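Local coordinates for anti-h(o) lectin I (Ulex europaeus, PDB 1FX5), which recognises L-fucose, notably in the H blood-group determinant of type O cells, as a homodimeric legume lectin that carries calcium and manganese ions, at residues V31-K36 with Q223-V228; S73-T78 with Y162-V167; V167-I172 with T186-Q191. One frame throughout, in Å; residues are numbered along the deposited sequence.

Contact 1 of 3, residues V31-K36 with Q223-V228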
loop_
_atom_site.group_PDB
_atom_site.type_symbol
_atom_site.label_atom_id
_atom_site.label_comp_id
_atom_site.label_asym_id
_atom_site.label_seq_id
_atom_site.Cartn_x
_atom_site.Cartn_y
_atom_site.Cartn_z
ATOM N N VAL A 31 5.083 16.989 -9.696
ATOM C CA VAL A 31 5.132 16.034 -10.808
ATOM C C VAL A 31 6.181 14.939 -10.556
ATOM O O VAL A 31 7.233 15.201 -9.964
ATOM C CB VAL A 31 5.490 16.798 -12.121
ATOM C CG1 VAL A 31 5.794 15.854 -13.281
ATOM C CG2 VAL A 31 4.342 17.696 -12.495
ATOM N N LEU A 32 5.894 13.716 -10.999
ATOM C CA LEU A 32 6.827 12.603 -10.828
ATOM C C LEU A 32 7.739 12.566 -12.069
ATOM O O LEU A 32 7.286 12.262 -13.178
ATOM C CB LEU A 32 6.063 11.277 -10.685
ATOM C CG LEU A 32 6.858 9.960 -10.720
ATOM C CD1 LEU A 32 7.752 9.843 -9.503
ATOM C CD2 LEU A 32 5.894 8.770 -10.784
ATOM N N GLN A 33 9.013 12.918 -11.882
ATOM C CA GLN A 33 9.996 12.936 -12.961
ATOM C C GLN A 33 10.753 11.607 -12.995
ATOM O O GLN A 33 11.543 11.299 -12.106
ATOM C CB GLN A 33 10.966 14.109 -12.766
ATOM C CG GLN A 33 11.857 14.356 -13.969
ATOM C CD GLN A 33 12.810 15.504 -13.768
ATOM O OE1 GLN A 33 12.655 16.552 -14.377
ATOM N NE2 GLN A 33 13.815 15.309 -12.924
ATOM N N LEU A 34 10.536 10.832 -14.042
ATOM C CA LEU A 34 11.188 9.540 -14.161
ATOM C C LEU A 34 12.701 9.537 -14.414
ATOM O O LEU A 34 13.396 8.597 -14.038
ATOM C CB LEU A 34 10.452 8.695 -15.222
ATOM C CG LEU A 34 8.932 8.525 -15.005
ATOM C CD1 LEU A 34 8.285 7.773 -16.182
ATOM C CD2 LEU A 34 8.658 7.820 -13.668
ATOM N N ASN A 35 13.212 10.568 -15.069
ATOM C CA ASN A 35 14.638 10.636 -15.352
ATOM C C ASN A 35 15.026 12.088 -15.460
ATOM O O ASN A 35 14.172 12.937 -15.710
ATOM C CB ASN A 35 14.969 9.928 -16.684
ATOM C CG ASN A 35 14.457 10.690 -17.920
ATOM O OD1 ASN A 35 15.212 11.410 -18.570
ATOM N ND2 ASN A 35 13.181 10.510 -18.259
ATOM N N LYS A 36 16.293 12.391 -15.216
ATOM C CA LYS A 36 16.716 13.765 -15.323
ATOM C C LYS A 36 17.616 13.913 -16.541
ATOM O O LYS A 36 18.046 12.911 -17.132
ATOM C CB LYS A 36 17.353 14.277 -14.031
ATOM C CG LYS A 36 18.437 13.445 -13.459
ATOM C CD LYS A 36 18.909 14.067 -12.150
ATOM C CE LYS A 36 17.734 14.359 -11.223
ATOM N NZ LYS A 36 18.182 14.796 -9.862
ATOM N N GLN A 223 18.644 13.778 -25.370
ATOM C CA GLN A 223 17.961 13.793 -24.097
ATOM C C GLN A 223 16.580 14.383 -24.053
ATOM O O GLN A 223 16.294 15.369 -24.704
ATOM C CB GLN A 223 18.813 14.493 -23.038
ATOM C CG GLN A 223 20.165 13.839 -22.786
ATOM C CD GLN A 223 20.897 14.478 -21.609
ATOM O OE1 GLN A 223 20.649 15.638 -21.262
ATOM N NE2 GLN A 223 21.781 13.719 -20.980
ATOM N N ALA A 224 15.739 13.758 -23.238
ATOM C CA ALA A 224 14.360 14.172 -23.032
ATOM C C ALA A 224 13.953 13.684 -21.638
ATOM O O ALA A 224 14.502 12.692 -21.132
ATOM C CB ALA A 224 13.453 13.566 -24.087
ATOM N N THR A 225 13.085 14.435 -20.973
ATOM C CA THR A 225 12.621 14.058 -19.650
ATOM C C THR A 225 11.171 13.524 -19.831
ATOM O O THR A 225 10.450 13.971 -20.725
ATOM C CB THR A 225 12.722 15.247 -18.663
ATOM O OG1 THR A 225 12.266 14.829 -17.362
ATOM C CG2 THR A 225 11.894 16.427 -19.157
ATOM N N HIS A 226 10.783 12.520 -19.039
ATOM C CA HIS A 226 9.449 11.913 -19.120
ATOM C C HIS A 226 8.804 12.131 -17.764
ATOM O O HIS A 226 9.338 11.670 -16.753
ATOM C CB HIS A 226 9.600 10.419 -19.463
ATOM C CG HIS A 226 10.378 10.178 -20.722
ATOM N ND1 HIS A 226 11.755 10.081 -20.739
ATOM C CD2 HIS A 226 9.980 10.111 -22.016
ATOM C CE1 HIS A 226 12.173 9.975 -21.991
ATOM N NE2 HIS A 226 11.116 9.991 -22.787
ATOM N N GLU A 227 7.628 12.764 -17.763
ATOM C CA GLU A 227 6.889 13.084 -16.541
ATOM C C GLU A 227 5.435 12.629 -16.384
ATOM O O GLU A 227 4.627 12.761 -17.298
ATOM C CB GLU A 227 6.993 14.594 -16.360
ATOM C CG GLU A 227 8.445 15.001 -16.200
ATOM C CD GLU A 227 8.723 16.437 -16.529
ATOM O OE1 GLU A 227 9.206 17.153 -15.651
ATOM O OE2 GLU A 227 8.510 16.857 -17.677
ATOM N N VAL A 228 5.109 12.137 -15.194
ATOM C CA VAL A 228 3.771 11.657 -14.892
ATOM C C VAL A 228 3.073 12.666 -14.001
ATOM O O VAL A 228 3.645 13.109 -12.994
ATOM C CB VAL A 228 3.817 10.264 -14.195
ATOM C CG1 VAL A 228 2.410 9.795 -13.844
ATOM C CG2 VAL A 228 4.496 9.228 -15.113
#
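V31 lays its CG1 methyl across the root of the E227 side chain, 3.5 Å from E227 CB, the two side chains crossing at about a right angle. CG1 is anti to the backbone N (chi1 170°), which carries it over to E227; a short, branched side chain is enough, because V228 O comes equally near. Q33 instead runs side by side with E227 and in the same direction, so the aliphatic part of each chain lines the other while amide and carboxylate stay 35° from coplanar. L32 and V228 share the other face, where L32 CD2 touches V228 CB; from the loop L34 adds CD1, 4.2 Å from V228 CG2, apolar contacts suited to a buried layer. L32 and V228 form an antiparallel hydrogen-bonded pair, V228 N to L32 O being 3.0 Å and nearly straight at 172°. Beyond it L34 N reaches H226 O at 3.1 Å, and where the chain turns off as a loop T225 OG1 replaces an amide, donating to N35 O at 3.2 Å. The short strand 32-33 thus lies between strands 25-26 and 224-236 in the legume lectin beta-sandwich, with Q33 backbone-bonded to S25; strand 64-78 flanks 224-236 beyond, and F214 of strand 209-219 packs on L34.

Contact 2 of 3, residues S73-T78 with Y162-V167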
loop_
_atom_site.group_PDB
_atom_site.type_symbol
_atom_site.label_atom_id
_atom_site.label_comp_id
_atom_site.label_asym_id
_atom_site.label_seq_id
_atom_site.Cartn_x
_atom_site.Cartn_y
_atom_site.Cartn_z
ATOM N N SER A 73 -1.659 10.240 -16.702
ATOM C CA SER A 73 -1.395 11.231 -17.744
ATOM C C SER A 73 0.104 11.537 -17.700
ATOM O O SER A 73 0.692 11.631 -16.612
ATOM C CB SER A 73 -2.189 12.513 -17.472
ATOM O OG SER A 73 -3.583 12.257 -17.557
ATOM N N PHE A 74 0.723 11.714 -18.861
ATOM C CA PHE A 74 2.150 12.005 -18.885
ATOM C C PHE A 74 2.488 12.997 -20.030
ATOM O O PHE A 74 1.632 13.322 -20.874
ATOM C CB PHE A 74 2.939 10.679 -19.043
ATOM C CG PHE A 74 3.028 10.172 -20.475
ATOM C CD1 PHE A 74 4.080 10.539 -21.298
ATOM C CD2 PHE A 74 2.061 9.335 -20.990
ATOM C CE1 PHE A 74 4.167 10.089 -22.611
ATOM C CE2 PHE A 74 2.134 8.873 -22.300
ATOM C CZ PHE A 74 3.192 9.254 -23.117
ATOM N N PHE A 75 3.694 13.554 -19.993
ATOM C CA PHE A 75 4.145 14.477 -21.025
ATOM C C PHE A 75 5.674 14.384 -21.053
ATOM O O PHE A 75 6.294 13.881 -20.106
ATOM C CB PHE A 75 3.604 15.913 -20.833
ATOM C CG PHE A 75 4.213 16.656 -19.679
ATOM C CD1 PHE A 75 3.727 16.485 -18.386
ATOM C CD2 PHE A 75 5.254 17.550 -19.887
ATOM C CE1 PHE A 75 4.272 17.192 -17.314
ATOM C CE2 PHE A 75 5.800 18.260 -18.825
ATOM C CZ PHE A 75 5.306 18.079 -17.533
ATOM N N MET A 76 6.271 14.761 -22.178
ATOM C CA MET A 76 7.721 14.711 -22.329
ATOM C C MET A 76 8.220 16.083 -22.776
ATOM O O MET A 76 7.525 16.790 -23.496
ATOM C CB MET A 76 8.095 13.684 -23.415
ATOM C CG MET A 76 7.342 12.369 -23.347
ATOM S SD MET A 76 7.844 11.165 -24.594
ATOM C CE MET A 76 6.949 11.713 -26.074
ATOM N N GLU A 77 9.449 16.425 -22.401
ATOM C CA GLU A 77 10.040 17.711 -22.775
ATOM C C GLU A 77 11.419 17.458 -23.333
ATOM O O GLU A 77 12.158 16.630 -22.795
ATOM C CB GLU A 77 10.162 18.620 -21.568
ATOM C CG GLU A 77 8.900 18.706 -20.778
ATOM C CD GLU A 77 8.574 20.115 -20.399
ATOM O OE1 GLU A 77 8.048 20.839 -21.285
ATOM O OE2 GLU A 77 8.845 20.483 -19.226
ATOM N N THR A 78 11.787 18.201 -24.371
ATOM C CA THR A 78 13.095 18.036 -24.982
ATOM C C THR A 78 13.624 19.309 -25.645
ATOM O O THR A 78 12.854 20.122 -26.146
ATOM C CB THR A 78 13.064 16.900 -26.032
ATOM O OG1 THR A 78 14.391 16.638 -26.509
ATOM C CG2 THR A 78 12.180 17.268 -27.201
ATOM N N TYR A 162 5.596 16.036 -28.245
ATOM C CA TYR A 162 6.315 16.526 -27.069
ATOM C C TYR A 162 5.719 17.845 -26.580
ATOM O O TYR A 162 5.025 18.512 -27.338
ATOM C CB TYR A 162 7.794 16.759 -27.404
ATOM C CG TYR A 162 8.621 15.509 -27.537
ATOM C CD1 TYR A 162 8.539 14.720 -28.676
ATOM C CD2 TYR A 162 9.434 15.078 -26.490
ATOM C CE1 TYR A 162 9.232 13.526 -28.767
ATOM C CE2 TYR A 162 10.135 13.886 -26.568
ATOM C CZ TYR A 162 10.024 13.112 -27.702
ATOM O OH TYR A 162 10.659 11.900 -27.762
ATOM N N GLY A 163 5.990 18.210 -25.320
ATOM C CA GLY A 163 5.474 19.458 -24.765
ATOM C C GLY A 163 4.306 19.350 -23.803
ATOM O O GLY A 163 3.494 18.424 -23.902
ATOM N N LEU A 164 4.179 20.327 -22.905
ATOM C CA LEU A 164 3.093 20.331 -21.920
ATOM C C LEU A 164 1.718 20.477 -22.575
ATOM O O LEU A 164 0.702 20.030 -22.041
ATOM C CB LEU A 164 3.297 21.436 -20.876
ATOM C CG LEU A 164 3.069 21.073 -19.392
ATOM C CD1 LEU A 164 2.687 22.352 -18.629
ATOM C CD2 LEU A 164 1.968 20.004 -19.183
ATOM N N ASN A 165 1.689 21.091 -23.747
ATOM C CA ASN A 165 0.433 21.279 -24.464
ATOM C C ASN A 165 -0.035 19.955 -25.120
ATOM O O ASN A 165 -1.179 19.850 -25.614
ATOM C CB ASN A 165 0.583 22.404 -25.513
ATOM C CG ASN A 165 1.740 22.155 -26.501
ATOM O OD1 ASN A 165 2.915 22.038 -26.110
ATOM N ND2 ASN A 165 1.410 22.101 -27.784
ATOM N N ASN A 166 0.841 18.950 -25.119
ATOM C CA ASN A 166 0.514 17.663 -25.705
ATOM C C ASN A 166 0.407 16.505 -24.705
ATOM O O ASN A 166 0.956 15.414 -24.922
ATOM C CB ASN A 166 1.505 17.317 -26.796
ATOM C CG ASN A 166 1.344 18.195 -28.009
ATOM O OD1 ASN A 166 2.263 18.906 -28.383
ATOM N ND2 ASN A 166 0.183 18.145 -28.637
ATOM N N VAL A 167 -0.300 16.741 -23.607
ATOM C CA VAL A 167 -0.477 15.713 -22.588
ATOM C C VAL A 167 -1.253 14.515 -23.173
ATOM O O VAL A 167 -2.175 14.688 -23.979
ATOM C CB VAL A 167 -1.233 16.302 -21.354
ATOM C CG1 VAL A 167 -1.505 15.232 -20.305
ATOM C CG2 VAL A 167 -0.376 17.366 -20.730
HETATM O O HOH W 1 2.354 13.178 -23.849
HETATM O O HOH W 2 4.140 15.546 -24.290
#
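L164 sets its CD2 methyl almost squarely on the F75 ring, 3.9 Å from the centroid and only 5° off the normal, a CH-pi contact in which a rounded aliphatic bump rests on a flat aromatic floor. The ring is offered to it because F75 CG stands between the backbone N and the carbonyl carbon (chi1 71°). Beside this, V167 closes the flank: CG2 approaches F75 CB, and CG1 lies close to F74 O and 4.0 Å from S73 CB.

A second knob comes from the strand. M76 bends at chi3 and brings CE over one face of the Y162 ring, towards its rim, while SD stands obliquely at 4.6 Å from the centroid, making a Met-aromatic contact. M76 CB and T78 CG2 both press on Y162 CD2, each at 3.6 Å, so one corner of the ring is wedged between two side chains of the strand. Here the loop before strand 168-175 lies along the end of strand 64-78 in the legume lectin fold, joined by G163 N to M76 O at 2.8 Å, nearly straight. G163 has backbone angles (phi 104°) at which a side chain would jam against the preceding carbonyl, hence glycine. Where the loop bows away, two waters bridge loop and strand: one lies within bonding distance of F74 O and N166 O, and another accepts from M76 N at 3.1 Å and lies close to G163 O. On the other edge of the strand, H226 packs against M76 and E227 against F75; T78 OG1 bonds Q223 O.

Contact 3 of 3, residues V167-I172 with T186-Q191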
loop_
_atom_site.group_PDB
_atom_site.type_symbol
_atom_site.label_atom_id
_atom_site.label_comp_id
_atom_site.label_asym_id
_atom_site.label_seq_id
_atom_site.Cartn_x
_atom_site.Cartn_y
_atom_site.Cartn_z
ATOM N N VAL A 167 -0.300 16.741 -23.607
ATOM C CA VAL A 167 -0.477 15.713 -22.588
ATOM C C VAL A 167 -1.253 14.515 -23.173
ATOM O O VAL A 167 -2.175 14.688 -23.979
ATOM C CB VAL A 167 -1.233 16.302 -21.354
ATOM C CG1 VAL A 167 -1.505 15.232 -20.305
ATOM C CG2 VAL A 167 -0.376 17.366 -20.730
ATOM N N ALA A 168 -0.858 13.309 -22.770
ATOM C CA ALA A 168 -1.498 12.081 -23.225
ATOM C C ALA A 168 -2.133 11.382 -22.028
ATOM O O ALA A 168 -1.597 11.448 -20.918
ATOM C CB ALA A 168 -0.453 11.160 -23.864
ATOM N N ASN A 169 -3.322 10.813 -22.228
ATOM C CA ASN A 169 -4.027 10.092 -21.170
ATOM C C ASN A 169 -3.909 8.606 -21.559
ATOM O O ASN A 169 -4.203 8.226 -22.705
ATOM C CB ASN A 169 -5.498 10.485 -21.109
ATOM C CG ASN A 169 -5.698 11.956 -20.780
ATOM O OD1 ASN A 169 -6.664 12.582 -21.238
ATOM N ND2 ASN A 169 -4.790 12.524 -19.997
ATOM N N VAL A 170 -3.450 7.788 -20.619
ATOM C CA VAL A 170 -3.275 6.345 -20.830
ATOM C C VAL A 170 -4.167 5.461 -19.952
ATOM O O VAL A 170 -4.445 5.767 -18.775
ATOM C CB VAL A 170 -1.786 5.923 -20.555
ATOM C CG1 VAL A 170 -1.593 4.401 -20.704
ATOM C CG2 VAL A 170 -0.841 6.689 -21.468
ATOM N N GLU A 171 -4.622 4.360 -20.522
ATOM C CA GLU A 171 -5.456 3.440 -19.781
ATOM C C GLU A 171 -5.004 2.013 -20.119
ATOM O O GLU A 171 -4.938 1.643 -21.303
ATOM C CB GLU A 171 -6.924 3.634 -20.103
ATOM C CG GLU A 171 -7.791 2.836 -19.174
ATOM C CD GLU A 171 -9.257 3.095 -19.396
ATOM O OE1 GLU A 171 -9.606 4.252 -19.744
ATOM O OE2 GLU A 171 -10.054 2.143 -19.227
ATOM N N ILE A 172 -4.678 1.241 -19.080
ATOM C CA ILE A 172 -4.222 -0.145 -19.221
ATOM C C ILE A 172 -5.132 -1.065 -18.410
ATOM O O ILE A 172 -5.357 -0.838 -17.206
ATOM C CB ILE A 172 -2.741 -0.308 -18.752
ATOM C CG1 ILE A 172 -1.856 0.667 -19.521
ATOM C CG2 ILE A 172 -2.237 -1.736 -19.038
ATOM C CD1 ILE A 172 -0.419 0.720 -19.039
ATOM N N THR A 186 -4.437 8.327 -25.595
ATOM C CA THR A 186 -5.264 9.316 -26.264
ATOM C C THR A 186 -4.769 10.745 -26.036
ATOM O O THR A 186 -4.363 11.104 -24.921
ATOM C CB THR A 186 -6.732 9.236 -25.785
ATOM O OG1 THR A 186 -7.261 7.940 -26.095
ATOM C CG2 THR A 186 -7.603 10.334 -26.466
ATOM N N TYR A 187 -4.700 11.528 -27.113
ATOM C CA TYR A 187 -4.262 12.930 -27.021
ATOM C C TYR A 187 -5.603 13.680 -27.043
ATOM O O TYR A 187 -6.271 13.732 -28.075
ATOM C CB TYR A 187 -3.393 13.332 -28.224
ATOM C CG TYR A 187 -1.970 12.806 -28.170
ATOM C CD1 TYR A 187 -1.051 13.307 -27.257
ATOM C CD2 TYR A 187 -1.545 11.820 -29.042
ATOM C CE1 TYR A 187 0.270 12.837 -27.221
ATOM C CE2 TYR A 187 -0.244 11.344 -29.015
ATOM C CZ TYR A 187 0.657 11.853 -28.106
ATOM O OH TYR A 187 1.943 11.376 -28.115
ATOM N N PRO A 188 -6.047 14.200 -25.887
ATOM C CA PRO A 188 -7.313 14.926 -25.779
ATOM C C PRO A 188 -7.497 16.153 -26.678
ATOM O O PRO A 188 -8.634 16.525 -26.981
ATOM C CB PRO A 188 -7.381 15.284 -24.295
ATOM C CG PRO A 188 -5.943 15.365 -23.897
ATOM C CD PRO A 188 -5.351 14.174 -24.587
ATOM N N SER A 189 -6.396 16.740 -27.147
ATOM C CA SER A 189 -6.461 17.918 -28.010
ATOM C C SER A 189 -7.199 17.676 -29.324
ATOM O O SER A 189 -7.953 18.540 -29.798
ATOM C CB SER A 189 -5.064 18.430 -28.330
ATOM O OG SER A 189 -4.429 17.565 -29.251
ATOM N N ASP A 190 -6.971 16.515 -29.924
ATOM C CA ASP A 190 -7.630 16.198 -31.190
ATOM C C ASP A 190 -8.267 14.826 -31.196
ATOM O O ASP A 190 -8.729 14.370 -32.230
ATOM C CB ASP A 190 -6.672 16.359 -32.384
ATOM C CG ASP A 190 -5.533 15.331 -32.385
ATOM O OD1 ASP A 190 -4.874 15.223 -33.451
ATOM O OD2 ASP A 190 -5.291 14.657 -31.344
ATOM N N GLN A 191 -8.257 14.158 -30.045
ATOM C CA GLN A 191 -8.847 12.830 -29.916
ATOM C C GLN A 191 -8.101 11.686 -30.632
ATOM O O GLN A 191 -8.697 10.636 -30.888
ATOM C CB GLN A 191 -10.313 12.886 -30.370
ATOM C CG GLN A 191 -11.311 12.215 -29.469
ATOM C CD GLN A 191 -11.677 13.035 -28.249
ATOM O OE1 GLN A 191 -10.855 13.223 -27.344
ATOM N NE2 GLN A 191 -12.932 13.483 -28.190
HETATM O O HOH W 3 -3.258 16.464 -25.994
HETATM O O HOH W 4 -7.072 6.624 -23.544
#
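Y187 turns its ring obliquely to A168, whose CB lies 3.8 Å from Y187 CE1, and V167 O lies 3.7 Å from the neighbouring ring carbon CD1. Neither partner meets the ring squarely. Although the first bond of the Y187 side chain leads away from strand 168-175, CG is anti to the carbonyl carbon (chi1 -76°), and this brings the ring back towards A168. Alanine suits the place because a single methyl leaves the broad ring room to lie close. The hydroxyl of Y187 is held further off by W158 NE1, and the ring also takes part in a cation-pi contact with R161, so W158 and R161 also help to place the ring.

Opposite in orientation are N169 and T186, an antiparallel hydrogen-bonded pair whose side chains project from the same face. The two main-chain bonds are of equal length, N169 N to T186 O at 2.9 Å and T186 N to N169 O likewise, but the first is the straighter, 173° against 154°. This is the open end of the beta hairpin formed by strands 168-175 and 180-187, part of the legume lectin beta-sandwich, and E171 continues the ladder by bonding S184. T186 OG1 bonds S193 OG on the next strand and also touches a water at 2.9 Å; a small beta-branched residue is at home in such an extended, partly exposed stretch.

Two residues on from T186, P188 crosses N169 obliquely, presenting CG and CD to N169 OD1 at 3.9 Å. Its CD also packs against V167 O at 3.3 Å. Lacking an amide hydrogen, proline cannot give that carbonyl a bond; a water donates to V167 O instead, at 2.9 Å. The amide N169 ND2 is turned towards S73 OG, a weak hydrogen bond to strand 64-78.

From the N terminus, the chain passes through 31-36 early and meets its partner 223-228 only near the C-terminal end, so contact 1 closes a long loop that holds the other two inside it. Within that loop, 73-78 opens contact 2, which closes at 162-167. V167 is shared: it ends contact 2 and begins contact 3, which closes at 186-191, so these two stand in series and do not cross. Strand 64-78 lies between strands 224-236 and 168-175 as their common neighbour: E227 N bonds F75 O towards contact 1, and F74 N bonds A168 O towards contact 3. Contact 1 joins strands far apart in the chain, contact 2 lays a loop on strand 64-78, and contact 3 closes a local hairpin.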